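PDB 6XJ9: agarase from Pseudoalteromonas fuliginea, which probably hydrolyses agarose chains as a family GH50 glycoside hydrolase, with a CBM-like domain joined to its catalytic domain. Local coordinates for residues F153-E165 / P721-N733. Residues are numbered along the deposited sequence; the frame is centred on the assembly and turned at random.
Sequences FTSGLRSNPDTWE and PITGRAYDGENYN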
ATOM      1  N   PHE A 153      17.558   7.908 -27.134  1.00 60.14           N
ATOM      2  CA  PHE A 153      18.768   8.046 -26.279  1.00 63.00           C
ATOM      3  C   PHE A 153      19.898   7.153 -26.795  1.00 59.25           C
ATOM      4  O   PHE A 153      19.677   5.999 -27.161  1.00 61.45           O
ATOM      5  CB  PHE A 153      18.439   7.745 -24.812  1.00 62.57           C
ATOM      6  CG  PHE A 153      17.723   8.843 -24.063  1.00 65.51           C
ATOM      7  CD1 PHE A 153      18.300  10.097 -23.906  1.00 68.72           C
ATOM      8  CD2 PHE A 153      16.480   8.619 -23.487  1.00 64.15           C
ATOM      9  CE1 PHE A 153      17.642  11.101 -23.207  1.00 71.71           C
ATOM     10  CE2 PHE A 153      15.824   9.622 -22.786  1.00 68.96           C
ATOM     11  CZ  PHE A 153      16.406  10.862 -22.648  1.00 70.95           C
ATOM     12  N   THR A 154      21.116   7.713 -26.804  1.00 52.64           N
ATOM     13  CA  THR A 154      22.344   6.989 -27.103  1.00 45.69           C
ATOM     14  C   THR A 154      22.738   6.108 -25.915  1.00 42.27           C
ATOM     15  O   THR A 154      23.753   5.416 -25.966  1.00 40.28           O
ATOM     16  CB  THR A 154      23.487   7.954 -27.451  1.00 48.19           C
ATOM     17  OG1 THR A 154      23.470   9.039 -26.521  1.00 45.82           O
ATOM     18  CG2 THR A 154      23.416   8.488 -28.867  1.00 47.89           C
ATOM     19  N   SER A 155      21.937   6.149 -24.842  1.00 34.68           N
ATOM     20  CA  SER A 155      22.187   5.349 -23.654  1.00 31.86           C
ATOM     21  C   SER A 155      21.609   3.944 -23.824  1.00 29.80           C
ATOM     22  O   SER A 155      22.006   3.019 -23.122  1.00 25.33           O
ATOM     23  CB  SER A 155      21.608   6.015 -22.439  1.00 31.83           C
ATOM     24  OG  SER A 155      20.186   5.967 -22.478  1.00 31.28           O
ATOM     25  N   GLY A 156      20.637   3.812 -24.734  1.00 26.59           N
ATOM     26  CA  GLY A 156      19.910   2.571 -24.926  1.00 26.74           C
ATOM     27  C   GLY A 156      18.843   2.347 -23.853  1.00 25.36           C
ATOM     28  O   GLY A 156      18.288   1.258 -23.760  1.00 22.12           O
ATOM     29  N   LEU A 157      18.576   3.381 -23.046  1.00 26.43           N
ATOM     30  CA  LEU A 157      17.498   3.369 -22.074  1.00 26.95           C
ATOM     31  C   LEU A 157      16.354   4.227 -22.604  1.00 28.34           C
ATOM     32  O   LEU A 157      16.572   5.390 -22.936  1.00 29.84           O
ATOM     33  CB  LEU A 157      18.011   3.958 -20.755  1.00 26.23           C
ATOM     34  CG  LEU A 157      18.753   3.005 -19.818  1.00 25.04           C
ATOM     35  CD1 LEU A 157      20.196   2.797 -20.256  1.00 24.35           C
ATOM     36  CD2 LEU A 157      18.715   3.539 -18.392  1.00 26.65           C
ATOM     37  N   ARG A 158      15.130   3.675 -22.633  1.00 28.35           N
ATOM     38  CA  ARG A 158      13.989   4.448 -23.110  1.00 27.40           C
ATOM     39  C   ARG A 158      13.880   5.743 -22.303  1.00 26.26           C
ATOM     40  O   ARG A 158      13.714   6.815 -22.878  1.00 23.27           O
ATOM     41  CB  ARG A 158      12.693   3.627 -23.120  1.00 30.26           C
ATOM     42  CG  ARG A 158      11.499   4.362 -23.724  1.00 33.16           C
ATOM     43  CD  ARG A 158      10.669   3.511 -24.670  1.00 37.65           C
ATOM     44  NE  ARG A 158      11.389   3.252 -25.910  1.00 38.68           N
ATOM     45  CZ  ARG A 158      11.278   2.155 -26.656  1.00 40.72           C
ATOM     46  NH1 ARG A 158      10.466   1.179 -26.297  1.00 43.04           N
ATOM     47  NH2 ARG A 158      11.990   2.034 -27.763  1.00 44.27           N
ATOM     48  N   SER A 159      14.008   5.628 -20.977  1.00 23.45           N
ATOM     49  CA  SER A 159      14.107   6.781 -20.099  1.00 24.22           C
ATOM     50  C   SER A 159      15.346   6.659 -19.213  1.00 25.00           C
ATOM     51  O   SER A 159      15.580   5.617 -18.596  1.00 22.92           O
ATOM     52  CB  SER A 159      12.857   6.943 -19.288  1.00 25.61           C
ATOM     53  OG  SER A 159      12.946   8.084 -18.450  1.00 30.81           O
ATOM     54  N   ASN A 160      16.124   7.751 -19.162  1.00 23.63           N
ATOM     55  CA  ASN A 160      17.422   7.816 -18.506  1.00 24.53           C
ATOM     56  C   ASN A 160      17.259   8.164 -17.026  1.00 23.41           C
ATOM     57  O   ASN A 160      16.239   8.712 -16.618  1.00 24.37           O
ATOM     58  CB  ASN A 160      18.284   8.929 -19.122  1.00 25.05           C
ATOM     59  CG  ASN A 160      19.144   8.515 -20.297  1.00 24.67           C
ATOM     60  OD1 ASN A 160      19.355   7.334 -20.554  1.00 26.26           O
ATOM     61  ND2 ASN A 160      19.698   9.495 -20.993  1.00 25.55           N
ATOM     62  N   PRO A 161      18.281   7.925 -16.169  1.00 23.72           N
ATOM     63  CA  PRO A 161      18.314   8.535 -14.837  1.00 23.85           C
ATOM     64  C   PRO A 161      18.290  10.052 -14.999  1.00 23.57           C
ATOM     65  O   PRO A 161      18.677  10.571 -16.041  1.00 24.87           O
ATOM     66  CB  PRO A 161      19.719   8.185 -14.312  1.00 23.32           C
ATOM     67  CG  PRO A 161      20.111   6.940 -15.085  1.00 23.51           C
ATOM     68  CD  PRO A 161      19.482   7.119 -16.450  1.00 23.35           C
ATOM     69  N   ASP A 162      17.836  10.746 -13.957  1.00 25.28           N
ATOM     70  CA  ASP A 162      17.930  12.194 -13.864  1.00 27.78           C
ATOM     71  C   ASP A 162      19.384  12.627 -14.045  1.00 28.68           C
ATOM     72  O   ASP A 162      20.301  11.910 -13.645  1.00 27.20           O
ATOM     73  CB  ASP A 162      17.417  12.677 -12.510  1.00 28.90           C
ATOM     74  CG  ASP A 162      15.925  12.481 -12.317  1.00 31.36           C
ATOM     75  OD1 ASP A 162      15.229  12.239 -13.323  1.00 31.58           O
ATOM     76  OD2 ASP A 162      15.470  12.596 -11.163  1.00 33.64           O
ATOM     77  N   THR A 163      19.577  13.811 -14.645  1.00 28.49           N
ATOM     78  CA  THR A 163      20.913  14.325 -14.908  1.00 28.56           C
ATOM     79  C   THR A 163      21.351  15.238 -13.768  1.00 28.27           C
ATOM     80  O   THR A 163      22.473  15.720 -13.769  1.00 29.65           O
ATOM     81  CB  THR A 163      21.021  15.016 -16.273  1.00 28.74           C
ATOM     82  OG1 THR A 163      20.032  16.048 -16.335  1.00 29.10           O
ATOM     83  CG2 THR A 163      20.857  14.056 -17.431  1.00 28.44           C
ATOM     84  N   TRP A 164      20.453  15.473 -12.808  1.00 28.52           N
ATOM     85  CA  TRP A 164      20.839  16.040 -11.529  1.00 30.05           C
ATOM     86  C   TRP A 164      19.908  15.500 -10.452  1.00 31.24           C
ATOM     87  O   TRP A 164      18.768  15.143 -10.745  1.00 32.80           O
ATOM     88  CB  TRP A 164      20.853  17.578 -11.578  1.00 27.67           C
ATOM     89  CG  TRP A 164      19.503  18.197 -11.762  1.00 28.56           C
ATOM     90  CD1 TRP A 164      18.593  18.488 -10.786  1.00 28.28           C
ATOM     91  CD2 TRP A 164      18.895  18.598 -13.006  1.00 27.66           C
ATOM     92  NE1 TRP A 164      17.471  19.048 -11.337  1.00 29.16           N
ATOM     93  CE2 TRP A 164      17.627  19.130 -12.694  1.00 27.37           C
ATOM     94  CE3 TRP A 164      19.295  18.561 -14.346  1.00 27.69           C
ATOM     95  CZ2 TRP A 164      16.764  19.624 -13.672  1.00 29.02           C
ATOM     96  CZ3 TRP A 164      18.447  19.057 -15.312  1.00 26.70           C
ATOM     97  CH2 TRP A 164      17.200  19.585 -14.979  1.00 27.72           C
ATOM     98  N   GLU A 165      20.405  15.449  -9.210  1.00 31.28           N
ATOM     99  CA  GLU A 165      19.626  14.972  -8.079  1.00 31.00           C
ATOM    100  C   GLU A 165      18.813  16.141  -7.522  1.00 32.01           C
ATOM    101  O   GLU A 165      19.328  17.255  -7.408  1.00 31.16           O
ATOM    102  CB  GLU A 165      20.571  14.379  -7.029  1.00 32.43           C
ATOM    103  CG  GLU A 165      19.856  13.659  -5.892  1.00 34.23           C
ATOM    104  N   PRO A 721      14.474  -4.972 -17.677  1.00 19.37           N
ATOM    105  CA  PRO A 721      15.774  -4.551 -17.158  1.00 20.53           C
ATOM    106  C   PRO A 721      15.799  -3.043 -16.948  1.00 22.48           C
ATOM    107  O   PRO A 721      15.203  -2.289 -17.720  1.00 23.29           O
ATOM    108  CB  PRO A 721      16.757  -4.968 -18.253  1.00 19.80           C
ATOM    109  CG  PRO A 721      16.076  -6.179 -18.876  1.00 20.83           C
ATOM    110  CD  PRO A 721      14.595  -5.846 -18.853  1.00 18.90           C
ATOM    111  N   ILE A 722      16.489  -2.618 -15.889  1.00 22.05           N
ATOM    112  CA  ILE A 722      16.568  -1.202 -15.571  1.00 23.31           C
ATOM    113  C   ILE A 722      17.296  -0.456 -16.689  1.00 22.77           C
ATOM    114  O   ILE A 722      17.041   0.728 -16.892  1.00 23.22           O
ATOM    115  CB  ILE A 722      17.196  -0.981 -14.176  1.00 24.13           C
ATOM    116  CG1 ILE A 722      17.194   0.491 -13.757  1.00 25.28           C
ATOM    117  CG2 ILE A 722      18.582  -1.593 -14.094  1.00 22.88           C
ATOM    118  CD1 ILE A 722      17.635   0.731 -12.322  1.00 26.10           C
ATOM    119  N   THR A 723      18.171  -1.161 -17.424  1.00 21.34           N
ATOM    120  CA  THR A 723      18.965  -0.562 -18.485  1.00 21.39           C
ATOM    121  C   THR A 723      18.402  -0.890 -19.868  1.00 21.60           C
ATOM    122  O   THR A 723      19.086  -0.746 -20.885  1.00 21.19           O
ATOM    123  CB  THR A 723      20.424  -1.004 -18.363  1.00 21.92           C
ATOM    124  OG1 THR A 723      20.336  -2.421 -18.234  1.00 22.26           O
ATOM    125  CG2 THR A 723      21.106  -0.402 -17.152  1.00 20.44           C
ATOM    126  N   GLY A 724      17.143  -1.329 -19.898  1.00 21.85           N
ATOM    127  CA  GLY A 724      16.450  -1.543 -21.156  1.00 22.95           C
ATOM    128  C   GLY A 724      16.478  -3.008 -21.569  1.00 24.15           C
ATOM    129  O   GLY A 724      17.515  -3.658 -21.500  1.00 23.54           O
ATOM    130  N   ARG A 725      15.317  -3.533 -21.972  1.00 23.82           N
ATOM    131  CA  ARG A 725      15.319  -4.802 -22.679  1.00 24.30           C
ATOM    132  C   ARG A 725      16.136  -4.634 -23.964  1.00 24.25           C
ATOM    133  O   ARG A 725      16.092  -3.572 -24.579  1.00 25.94           O
ATOM    134  CB  ARG A 725      13.894  -5.313 -22.899  1.00 23.86           C
ATOM    135  CG  ARG A 725      13.139  -4.590 -24.000  1.00 25.66           C
ATOM    136  CD  ARG A 725      11.746  -5.146 -24.154  1.00 27.52           C
ATOM    137  NE  ARG A 725      11.071  -4.578 -25.312  1.00 30.98           N
ATOM    138  CZ  ARG A 725       9.808  -4.840 -25.623  1.00 33.30           C
ATOM    139  NH1 ARG A 725       9.093  -5.650 -24.860  1.00 34.77           N
ATOM    140  NH2 ARG A 725       9.263  -4.290 -26.690  1.00 34.82           N
ATOM    141  N   ALA A 726      16.888  -5.684 -24.329  1.00 22.54           N
ATOM    142  CA  ALA A 726      17.843  -5.705 -25.429  1.00 25.53           C
ATOM    143  C   ALA A 726      17.244  -5.217 -26.752  1.00 25.99           C
ATOM    144  O   ALA A 726      17.900  -4.493 -27.501  1.00 26.95           O
ATOM    145  CB  ALA A 726      18.412  -7.098 -25.574  1.00 24.70           C
ATOM    146  N   TYR A 727      15.997  -5.604 -27.033  1.00 27.31           N
ATOM    147  CA  TYR A 727      15.388  -5.354 -28.334  1.00 28.72           C
ATOM    148  C   TYR A 727      15.282  -3.858 -28.637  1.00 27.17           C
ATOM    149  O   TYR A 727      15.637  -3.441 -29.735  1.00 27.52           O
ATOM    150  CB  TYR A 727      14.015  -6.027 -28.443  1.00 31.74           C
ATOM    151  CG  TYR A 727      13.275  -5.743 -29.727  1.00 33.59           C
ATOM    152  CD1 TYR A 727      13.685  -6.301 -30.928  1.00 36.42           C
ATOM    153  CD2 TYR A 727      12.154  -4.928 -29.746  1.00 35.34           C
ATOM    154  CE1 TYR A 727      13.014  -6.044 -32.114  1.00 37.64           C
ATOM    155  CE2 TYR A 727      11.462  -4.671 -30.920  1.00 36.97           C
ATOM    156  CZ  TYR A 727      11.901  -5.225 -32.109  1.00 39.04           C
ATOM    157  OH  TYR A 727      11.240  -4.970 -33.276  1.00 42.09           O
ATOM    158  N   ASP A 728      14.778  -3.063 -27.680  1.00 24.10           N
ATOM    159  CA  ASP A 728      14.452  -1.676 -27.983  1.00 24.23           C
ATOM    160  C   ASP A 728      14.648  -0.748 -26.785  1.00 22.61           C
ATOM    161  O   ASP A 728      14.166   0.377 -26.825  1.00 23.03           O
ATOM    162  CB  ASP A 728      12.998  -1.547 -28.450  1.00 23.84           C
ATOM    163  CG  ASP A 728      11.995  -2.119 -27.454  1.00 23.36           C
ATOM    164  OD1 ASP A 728      12.380  -2.361 -26.291  1.00 23.31           O
ATOM    165  OD2 ASP A 728      10.839  -2.326 -27.841  1.00 22.63           O
ATOM    166  N   GLY A 729      15.263  -1.229 -25.694  1.00 23.09           N
ATOM    167  CA  GLY A 729      15.594  -0.340 -24.586  1.00 23.47           C
ATOM    168  C   GLY A 729      14.446  -0.012 -23.633  1.00 22.99           C
ATOM    169  O   GLY A 729      14.634   0.762 -22.697  1.00 23.07           O
ATOM    170  N   GLU A 730      13.271  -0.615 -23.849  1.00 24.97           N
ATOM    171  CA  GLU A 730      12.135  -0.491 -22.944  1.00 24.54           C
ATOM    172  C   GLU A 730      12.590  -0.864 -21.525  1.00 21.67           C
ATOM    173  O   GLU A 730      13.105  -1.954 -21.313  1.00 19.60           O
ATOM    174  CB  GLU A 730      11.022  -1.418 -23.449  1.00 28.57           C
ATOM    175  CG  GLU A 730       9.602  -1.029 -23.069  1.00 32.77           C
ATOM    176  CD  GLU A 730       8.505  -1.645 -23.943  1.00 39.62           C
ATOM    177  OE1 GLU A 730       7.619  -2.344 -23.389  1.00 42.23           O
ATOM    178  OE2 GLU A 730       8.517  -1.420 -25.182  1.00 41.59           O
ATOM    179  N   ASN A 731      12.362   0.028 -20.556  1.00 21.19           N
ATOM    180  CA  ASN A 731      12.919  -0.129 -19.213  1.00 22.02           C
ATOM    181  C   ASN A 731      11.876   0.207 -18.149  1.00 21.70           C
ATOM    182  O   ASN A 731      12.189   0.881 -17.167  1.00 24.90           O
ATOM    183  CB  ASN A 731      14.239   0.640 -19.020  1.00 21.63           C
ATOM    184  CG  ASN A 731      14.146   2.143 -19.204  1.00 22.83           C
ATOM    185  OD1 ASN A 731      13.226   2.642 -19.854  1.00 22.46           O
ATOM    186  ND2 ASN A 731      15.096   2.879 -18.628  1.00 21.66           N
ATOM    187  N   TYR A 732      10.658  -0.326 -18.323  1.00 20.27           N
ATOM    188  CA  TYR A 732       9.489   0.069 -17.544  1.00 20.66           C
ATOM    189  C   TYR A 732       9.277  -0.810 -16.315  1.00 20.09           C
ATOM    190  O   TYR A 732       9.617  -1.993 -16.324  1.00 20.25           O
ATOM    191  CB  TYR A 732       8.202  -0.202 -18.328  1.00 21.86           C
ATOM    192  CG  TYR A 732       8.035   0.480 -19.662  1.00 22.87           C
ATOM    193  CD1 TYR A 732       8.818   1.564 -20.029  1.00 22.56           C
ATOM    194  CD2 TYR A 732       7.018   0.088 -20.525  1.00 23.37           C
ATOM    195  CE1 TYR A 732       8.627   2.208 -21.239  1.00 23.33           C
ATOM    196  CE2 TYR A 732       6.817   0.726 -21.742  1.00 25.96           C
ATOM    197  CZ  TYR A 732       7.625   1.795 -22.097  1.00 24.79           C
ATOM    198  OH  TYR A 732       7.439   2.437 -23.290  1.00 25.68           O
ATOM    199  N   ASN A 733       8.603  -0.233 -15.309  1.00 19.50           N
ATOM    200  CA  ASN A 733       8.019  -0.945 -14.181  1.00 19.38           C
ATOM    201  C   ASN A 733       6.729  -1.653 -14.616  1.00 19.67           C
ATOM    202  O   ASN A 733       5.634  -1.232 -14.236  1.00 19.28           O
ATOM    203  CB  ASN A 733       7.835  -0.004 -12.976  1.00 19.47           C
ATOM    204  CG  ASN A 733       7.158  -0.616 -11.759  1.00 20.45           C
ATOM    205  OD1 ASN A 733       6.340   0.033 -11.102  1.00 20.11           O
ATOM    206  ND2 ASN A 733       7.511  -1.843 -11.408  1.00 20.54           N
TER
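D728, which meets R158 across the contact in a long salt bridge (OD2 to NH1), has a carboxylate oxygen held twice over: OD1 accepts from R725 NE at 2.8 Å and from E730 N at 3.1 Å, the two donors arriving from opposite faces of its plane. The second bond closes an Asx turn in the loop that follows strand 709-714 of the probable catalytic barrel; facing it is a loop of the CBM-like domain, between strands 128-134 and 169-174. R725 grips D728 side-on, its NH2 taking OD2. R158 leaves with CG anti to its backbone N (chi1 -175°) and bends at chi2 and chi3, bringing NH1 to E730 OE2 in a salt bridge of 3.4 Å. Shortening D728 to an alanine is likely to leave R725 NE and NH2 without their carboxylate, E730 N without its acceptor and R158 without its long-range partner, and the turn free to relax. A backbone bond, R158 N to G729 O (3.0 Å), continues the seam; a side chain at G729 would run into G156 O. Beyond it, the amide of N731 satisfies both backbone polar groups of S159, joining two loops without regular secondary structure: ND2 donates an N-H to S159 O at 2.8 Å, while OD1 accepts from S159 N at 3.3 Å. S159 O lies in the amide plane and is approached on a lone pair (C=O...N 142°), whereas S159 N is tilted from the plane of the OD1 carbonyl. L157 CD2 packs against N731 ND2 at 3.7 Å, and R158 CD rests 3.7 Å from Y732 OH.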